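Local coordinates for protein thymidylate synthase (Enterobacteria phage T4, PDB 1TIS) that catalyses the reductive methylation of dUMP to dTMP, with methylenetetrahydrofolate as the donor, working as a homodimer in dTTP biosynthesis, at residues E89-N93 against Q94-L98; L59-L63 against S64-N68. All blocks are in the same frame, centred on the assembly; numbering follows the deposited sequence.

How the contacts relate
Contact 2 (59-68) comes first along the chain, at the end of helix 53-64 and in the loop leading to helix 69-77; contact 1 (89-98) follows, on and around the C-terminal part of helix 88-95. Their centres lie 18 Å apart and their nearest atoms about 7 Å, without touching. Leu105 bridges the two, receiving Tyr91 and Ala95 of contact 1 and Trp61 of contact 2. Contact 2 sits deeper, with the side chain of Phe62 about 9 Å from that of Cys156, the nucleophile by similarity. Contact 1 is more peripheral, near Ala285, next to the C-terminus, which probably binds the folate.

Contact 1: E89-N93 against Q94-L98; sequences ENYEN and QAKDL
The carbonyl oxygen of Asn93 accepts the backbone N-H of Asp97 at 2.8 Å from O to N, with the donor lying almost on the extension of the C=O bond (176°). This bond lies toward the C-terminal part of helix 88-95, which has widened just before into a pi-type turn. There the links span five residues instead of four: Ala95 N bonds to Asn90 O at 3.2 Å, and Lys96 N to Tyr91 O at 3.0 Å.

The Lys96 side chain crosses the Tyr91 ring at a slant. Stretched out from CG onward (chi2 169°, chi3 175°), the lysine runs past the phenol from CE1 to the hydroxyl, its CE 3.7 Å from Tyr91 CZ. At the end of that path NZ makes a weak hydrogen bond to Tyr91 OH. The carboxylate of Glu92 stays at a distance, OE2 being 5.1 Å from Lys96 NZ, so any attraction is probably modest.

Tyr91 and Ala95, both buried, rest against Leu105, while Gln94 NE2 bonds to the carbonyl of Ala152 and Asn90 ND2 makes a weak hydrogen bond to Val286 O, beside the probable folate site. Between the two segments, the methyl CB of Ala95 meets the edge of the tyrosine ring, almost level with the ring, 3.9 Å from CD1.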
ATOM      1  N   GLU A  89     -18.804   7.563 -19.314  1.00 34.02           N
ATOM      2  CA  GLU A  89     -19.937   7.518 -18.423  1.00 40.37           C
ATOM      3  C   GLU A  89     -19.240   7.325 -17.103  1.00 43.22           C
ATOM      4  O   GLU A  89     -19.076   6.187 -16.666  1.00 47.88           O
ATOM      5  CB  GLU A  89     -20.853   6.327 -18.718  1.00 43.68           C
ATOM      6  CG  GLU A  89     -22.119   6.651 -19.533  1.00 51.52           C
ATOM      7  CD  GLU A  89     -21.985   6.655 -21.058  1.00 55.23           C
ATOM      8  OE1 GLU A  89     -21.471   5.681 -21.620  1.00 59.18           O
ATOM      9  OE2 GLU A  89     -22.412   7.624 -21.688  1.00 53.49           O
ATOM     10  N   ASN A  90     -18.706   8.444 -16.587  1.00 42.65           N
ATOM     11  CA  ASN A  90     -17.963   8.554 -15.302  1.00 41.71           C
ATOM     12  C   ASN A  90     -17.695  10.058 -15.154  1.00 38.03           C
ATOM     13  O   ASN A  90     -17.888  10.708 -14.115  1.00 38.54           O
ATOM     14  CB  ASN A  90     -16.610   7.769 -15.321  1.00 37.79           C
ATOM     15  CG  ASN A  90     -16.107   7.323 -13.953  1.00 34.39           C
ATOM     16  OD1 ASN A  90     -15.256   7.965 -13.359  1.00 39.69           O
ATOM     17  ND2 ASN A  90     -16.557   6.238 -13.363  1.00 35.03           N
ATOM     18  N   TYR A  91     -17.327  10.646 -16.294  1.00 34.77           N
ATOM     19  CA  TYR A  91     -17.269  12.079 -16.453  1.00 27.62           C
ATOM     20  C   TYR A  91     -18.727  12.485 -16.571  1.00 28.62           C
ATOM     21  O   TYR A  91     -19.189  13.173 -15.663  1.00 33.51           O
ATOM     22  CB  TYR A  91     -16.479  12.401 -17.697  1.00 22.73           C
ATOM     23  CG  TYR A  91     -16.880  13.645 -18.437  1.00 25.09           C
ATOM     24  CD1 TYR A  91     -16.826  14.911 -17.863  1.00 26.28           C
ATOM     25  CD2 TYR A  91     -17.308  13.465 -19.733  1.00 28.44           C
ATOM     26  CE1 TYR A  91     -17.207  16.008 -18.608  1.00 24.88           C
ATOM     27  CE2 TYR A  91     -17.690  14.560 -20.478  1.00 29.75           C
ATOM     28  CZ  TYR A  91     -17.633  15.806 -19.905  1.00 26.79           C
ATOM     29  OH  TYR A  91     -18.017  16.869 -20.680  1.00 34.90           O
ATOM     30  N   GLU A  92     -19.510  12.040 -17.562  1.00 30.37           N
ATOM     31  CA  GLU A  92     -20.932  12.408 -17.703  1.00 32.40           C
ATOM     32  C   GLU A  92     -21.864  12.378 -16.494  1.00 30.28           C
ATOM     33  O   GLU A  92     -23.056  12.650 -16.636  1.00 24.34           O
ATOM     34  CB  GLU A  92     -21.603  11.547 -18.765  1.00 35.73           C
ATOM     35  CG  GLU A  92     -21.665  12.268 -20.095  1.00 38.31           C
ATOM     36  CD  GLU A  92     -21.268  11.419 -21.282  1.00 43.70           C
ATOM     37  OE1 GLU A  92     -21.179  10.202 -21.122  1.00 43.59           O
ATOM     38  OE2 GLU A  92     -21.044  11.994 -22.355  1.00 45.86           O
ATOM     39  N   ASN A  93     -21.408  11.919 -15.338  1.00 29.82           N
ATOM     40  CA  ASN A  93     -22.181  12.108 -14.156  1.00 34.14           C
ATOM     41  C   ASN A  93     -21.194  12.472 -13.072  1.00 33.95           C
ATOM     42  O   ASN A  93     -21.141  13.680 -12.879  1.00 39.64           O
ATOM     43  CB  ASN A  93     -22.986  10.861 -13.787  1.00 39.26           C
ATOM     44  CG  ASN A  93     -22.165   9.724 -13.268  1.00 43.49           C
ATOM     45  OD1 ASN A  93     -21.094   9.445 -13.809  1.00 48.86           O
ATOM     46  ND2 ASN A  93     -22.590   9.114 -12.174  1.00 44.81           N
ATOM     47  N   GLN A  94     -20.317  11.687 -12.425  1.00 31.36           N
ATOM     48  CA  GLN A  94     -19.563  12.127 -11.254  1.00 29.76           C
ATOM     49  C   GLN A  94     -18.794  13.423 -11.449  1.00 26.48           C
ATOM     50  O   GLN A  94     -18.955  14.376 -10.674  1.00 25.41           O
ATOM     51  CB  GLN A  94     -18.621  11.013 -10.850  1.00 35.30           C
ATOM     52  CG  GLN A  94     -19.280   9.842 -10.130  1.00 44.12           C
ATOM     53  CD  GLN A  94     -19.377   9.981  -8.601  1.00 52.27           C
ATOM     54  OE1 GLN A  94     -20.463  10.096  -8.018  1.00 56.24           O
ATOM     55  NE2 GLN A  94     -18.266   9.961  -7.870  1.00 54.24           N
ATOM     56  N   ALA A  95     -18.043  13.502 -12.553  1.00 25.11           N
ATOM     57  CA  ALA A  95     -17.300  14.720 -12.850  1.00 26.00           C
ATOM     58  C   ALA A  95     -18.222  15.885 -13.208  1.00 27.26           C
ATOM     59  O   ALA A  95     -18.088  16.973 -12.633  1.00 34.69           O
ATOM     60  CB  ALA A  95     -16.350  14.540 -14.017  1.00 21.90           C
ATOM     61  N   LYS A  96     -19.221  15.743 -14.086  1.00 23.56           N
ATOM     62  CA  LYS A  96     -20.084  16.864 -14.424  1.00 17.23           C
ATOM     63  C   LYS A  96     -20.884  17.332 -13.213  1.00 17.85           C
ATOM     64  O   LYS A  96     -21.147  18.523 -13.079  1.00 13.24           O
ATOM     65  CB  LYS A  96     -20.974  16.439 -15.566  1.00 12.74           C
ATOM     66  CG  LYS A  96     -20.496  17.236 -16.760  1.00 12.36           C
ATOM     67  CD  LYS A  96     -21.136  16.702 -18.008  1.00 15.36           C
ATOM     68  CE  LYS A  96     -20.801  17.509 -19.248  1.00 14.91           C
ATOM     69  NZ  LYS A  96     -21.202  16.725 -20.411  1.00 16.80           N
ATOM     70  N   ASP A  97     -21.148  16.425 -12.265  1.00 22.07           N
ATOM     71  CA  ASP A  97     -21.791  16.709 -10.996  1.00 24.03           C
ATOM     72  C   ASP A  97     -20.922  17.573 -10.118  1.00 23.90           C
ATOM     73  O   ASP A  97     -21.402  18.019  -9.086  1.00 28.28           O
ATOM     74  CB  ASP A  97     -22.104  15.430 -10.197  1.00 33.93           C
ATOM     75  CG  ASP A  97     -23.545  14.880 -10.246  1.00 40.50           C
ATOM     76  OD1 ASP A  97     -24.498  15.654 -10.052  1.00 42.71           O
ATOM     77  OD2 ASP A  97     -23.711  13.663 -10.445  1.00 42.29           O
ATOM     78  N   LEU A  98     -19.640  17.805 -10.407  1.00 26.12           N
ATOM     79  CA  LEU A  98     -18.841  18.794  -9.651  1.00 24.34           C
ATOM     80  C   LEU A  98     -18.848  20.185 -10.328  1.00 24.95           C
ATOM     81  O   LEU A  98     -18.557  21.230  -9.717  1.00 25.40           O
ATOM     82  CB  LEU A  98     -17.380  18.348  -9.519  1.00 18.52           C
ATOM     83  CG  LEU A  98     -17.016  16.910  -9.173  1.00  9.07           C
ATOM     84  CD1 LEU A  98     -15.524  16.760  -9.251  1.00 11.14           C
ATOM     85  CD2 LEU A  98     -17.448  16.568  -7.781  1.00 12.74           C
TER

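Contact 2: L59-L63 against S64-N68; sequences LIWFL and SGSTN
Trp61 and Ser64 meet at the end of helix 53-64, which closes in a Schellman motif with Gly65 at positive phi. The tryptophan carbonyl O is gripped twice by the serine: OG lies in the carbonyl plane on a lone pair at 2.8 Å, whereas Ser64 N, 2.7 Å from the same O, stands well above that plane. With chi1 at 80°, the hydroxyl sits between the serine's own N and carbonyl carbon and folds back over the helix end. Gly65 N then returns to Phe62 O at 3.2 Å in a nearly straight bond (169°).

The packed side belongs to the buried aromatic residues. The indole of Trp61, its CG anti to the backbone N, reaches along the loop, where CB of Ser66 approaches NE1 obliquely and Ser66 O stands over one face toward the rim. Around it Trp87 meets the ring edge-to-face and Leu72 and Ile75 of helix 69-77 add contacts. Phe62, on the same helix as Trp61, stacks on Tyr109.

The loop side is looser and partly open to solvent, and polar bonds shape it. Ser66 OG accepts from Asn68 N at 3.2 Å, forming an ST turn, and also bonds to Asp71; Asn68 OD1 caps Asn70 N at the start of helix 69-77. Joining the two sides, Trp61 NE1 gives a bent hydrogen bond to Asn68 O, 3.3 Å away, the oxygen tilted 26° from the ring plane and the donor above the carbonyl plane.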
ATOM      1  N   LEU A  59      -3.401   3.825 -19.814  1.00 14.38           N
ATOM      2  CA  LEU A  59      -2.075   3.885 -19.229  1.00  7.73           C
ATOM      3  C   LEU A  59      -1.255   4.974 -19.881  1.00  7.80           C
ATOM      4  O   LEU A  59      -0.630   5.740 -19.143  1.00 14.22           O
ATOM      5  CB  LEU A  59      -1.339   2.563 -19.389  1.00  5.58           C
ATOM      6  CG  LEU A  59       0.201   2.496 -19.199  1.00  2.00           C
ATOM      7  CD1 LEU A  59       0.580   2.577 -17.724  1.00  2.00           C
ATOM      8  CD2 LEU A  59       0.703   1.224 -19.855  1.00  2.02           C
ATOM      9  N   ILE A  60      -1.229   5.129 -21.199  1.00  2.99           N
ATOM     10  CA  ILE A  60      -0.368   6.156 -21.775  1.00 10.87           C
ATOM     11  C   ILE A  60      -0.798   7.563 -21.374  1.00 11.44           C
ATOM     12  O   ILE A  60       0.018   8.427 -21.054  1.00  9.66           O
ATOM     13  CB  ILE A  60      -0.384   5.964 -23.292  1.00 15.93           C
ATOM     14  CG1 ILE A  60       0.252   4.583 -23.635  1.00 15.38           C
ATOM     15  CG2 ILE A  60       0.318   7.175 -23.952  1.00 14.26           C
ATOM     16  CD1 ILE A  60      -0.241   3.860 -24.910  1.00 13.82           C
ATOM     17  N   TRP A  61      -2.115   7.762 -21.356  1.00 16.07           N
ATOM     18  CA  TRP A  61      -2.761   9.022 -21.008  1.00 15.33           C
ATOM     19  C   TRP A  61      -2.391   9.375 -19.571  1.00 16.13           C
ATOM     20  O   TRP A  61      -1.908  10.477 -19.282  1.00 18.19           O
ATOM     21  CB  TRP A  61      -4.260   8.788 -21.256  1.00 13.38           C
ATOM     22  CG  TRP A  61      -5.213   9.852 -20.786  1.00 14.71           C
ATOM     23  CD1 TRP A  61      -5.193  11.095 -21.344  1.00 17.43           C
ATOM     24  CD2 TRP A  61      -6.119   9.731 -19.770  1.00 17.38           C
ATOM     25  NE1 TRP A  61      -6.086  11.776 -20.674  1.00 19.94           N
ATOM     26  CE2 TRP A  61      -6.658  11.000 -19.736  1.00 20.85           C
ATOM     27  CE3 TRP A  61      -6.564   8.781 -18.882  1.00 17.76           C
ATOM     28  CZ2 TRP A  61      -7.641  11.329 -18.819  1.00 22.96           C
ATOM     29  CZ3 TRP A  61      -7.545   9.112 -17.966  1.00 17.82           C
ATOM     30  CH2 TRP A  61      -8.084  10.373 -17.930  1.00 19.29           C
ATOM     31  N   PHE A  62      -2.546   8.399 -18.687  1.00 17.19           N
ATOM     32  CA  PHE A  62      -2.130   8.452 -17.293  1.00 16.17           C
ATOM     33  C   PHE A  62      -0.709   8.995 -17.218  1.00 18.33           C
ATOM     34  O   PHE A  62      -0.470  10.025 -16.582  1.00 23.40           O
ATOM     35  CB  PHE A  62      -2.211   7.032 -16.728  1.00 11.41           C
ATOM     36  CG  PHE A  62      -3.563   6.576 -16.183  1.00  7.04           C
ATOM     37  CD1 PHE A  62      -4.722   7.271 -16.442  1.00  7.10           C
ATOM     38  CD2 PHE A  62      -3.597   5.514 -15.311  1.00  4.01           C
ATOM     39  CE1 PHE A  62      -5.892   6.911 -15.824  1.00  8.07           C
ATOM     40  CE2 PHE A  62      -4.770   5.162 -14.694  1.00  4.66           C
ATOM     41  CZ  PHE A  62      -5.915   5.863 -14.948  1.00  6.78           C
ATOM     42  N   LEU A  63       0.202   8.377 -17.990  1.00 13.18           N
ATOM     43  CA  LEU A  63       1.588   8.794 -18.077  1.00  2.97           C
ATOM     44  C   LEU A  63       1.699  10.168 -18.732  1.00  4.41           C
ATOM     45  O   LEU A  63       2.731  10.805 -18.536  1.00  5.20           O
ATOM     46  CB  LEU A  63       2.367   7.715 -18.863  1.00  3.03           C
ATOM     47  CG  LEU A  63       2.924   6.411 -18.244  1.00  2.00           C
ATOM     48  CD1 LEU A  63       3.668   5.600 -19.287  1.00  2.49           C
ATOM     49  CD2 LEU A  63       4.029   6.695 -17.257  1.00  2.00           C
ATOM     50  N   SER A  64       0.740  10.712 -19.504  1.00  3.92           N
ATOM     51  CA  SER A  64       0.907  12.060 -20.044  1.00  6.52           C
ATOM     52  C   SER A  64       0.582  13.204 -19.059  1.00  9.57           C
ATOM     53  O   SER A  64       0.836  14.387 -19.353  1.00 10.12           O
ATOM     54  CB  SER A  64       0.058  12.239 -21.317  1.00  4.68           C
ATOM     55  OG  SER A  64      -1.334  12.497 -21.138  1.00  6.42           O
ATOM     56  N   GLY A  65       0.059  12.936 -17.852  1.00  7.65           N
ATOM     57  CA  GLY A  65      -0.312  14.009 -16.930  1.00  4.57           C
ATOM     58  C   GLY A  65      -1.664  14.597 -17.295  1.00  9.26           C
ATOM     59  O   GLY A  65      -2.081  15.613 -16.736  1.00 11.15           O
ATOM     60  N   SER A  66      -2.396  13.973 -18.227  1.00 12.25           N
ATOM     61  CA  SER A  66      -3.656  14.532 -18.614  1.00 11.03           C
ATOM     62  C   SER A  66      -4.717  14.085 -17.643  1.00 13.52           C
ATOM     63  O   SER A  66      -4.570  13.278 -16.714  1.00 16.36           O
ATOM     64  CB  SER A  66      -4.015  14.103 -19.999  1.00  9.21           C
ATOM     65  OG  SER A  66      -5.126  14.871 -20.451  1.00  4.74           O
ATOM     66  N   THR A  67      -5.795  14.808 -17.853  1.00 13.38           N
ATOM     67  CA  THR A  67      -6.953  14.686 -17.017  1.00  9.92           C
ATOM     68  C   THR A  67      -8.160  15.089 -17.831  1.00  8.17           C
ATOM     69  O   THR A  67      -9.290  15.142 -17.323  1.00  8.12           O
ATOM     70  CB  THR A  67      -6.693  15.579 -15.842  1.00  5.07           C
ATOM     71  OG1 THR A  67      -7.820  15.499 -15.032  1.00 11.98           O
ATOM     72  CG2 THR A  67      -6.494  17.021 -16.241  1.00 12.61           C
ATOM     73  N   ASN A  68      -7.936  15.364 -19.115  1.00  8.43           N
ATOM     74  CA  ASN A  68      -9.044  15.735 -19.944  1.00  8.62           C
ATOM     75  C   ASN A  68      -9.252  14.508 -20.761  1.00  6.30           C
ATOM     76  O   ASN A  68      -8.311  14.064 -21.426  1.00  8.24           O
ATOM     77  CB  ASN A  68      -8.714  16.864 -20.848  1.00 10.36           C
ATOM     78  CG  ASN A  68      -9.893  17.152 -21.752  1.00 16.06           C
ATOM     79  OD1 ASN A  68     -10.590  16.298 -22.300  1.00 10.27           O
ATOM     80  ND2 ASN A  68     -10.186  18.419 -21.927  1.00 31.49           N
TER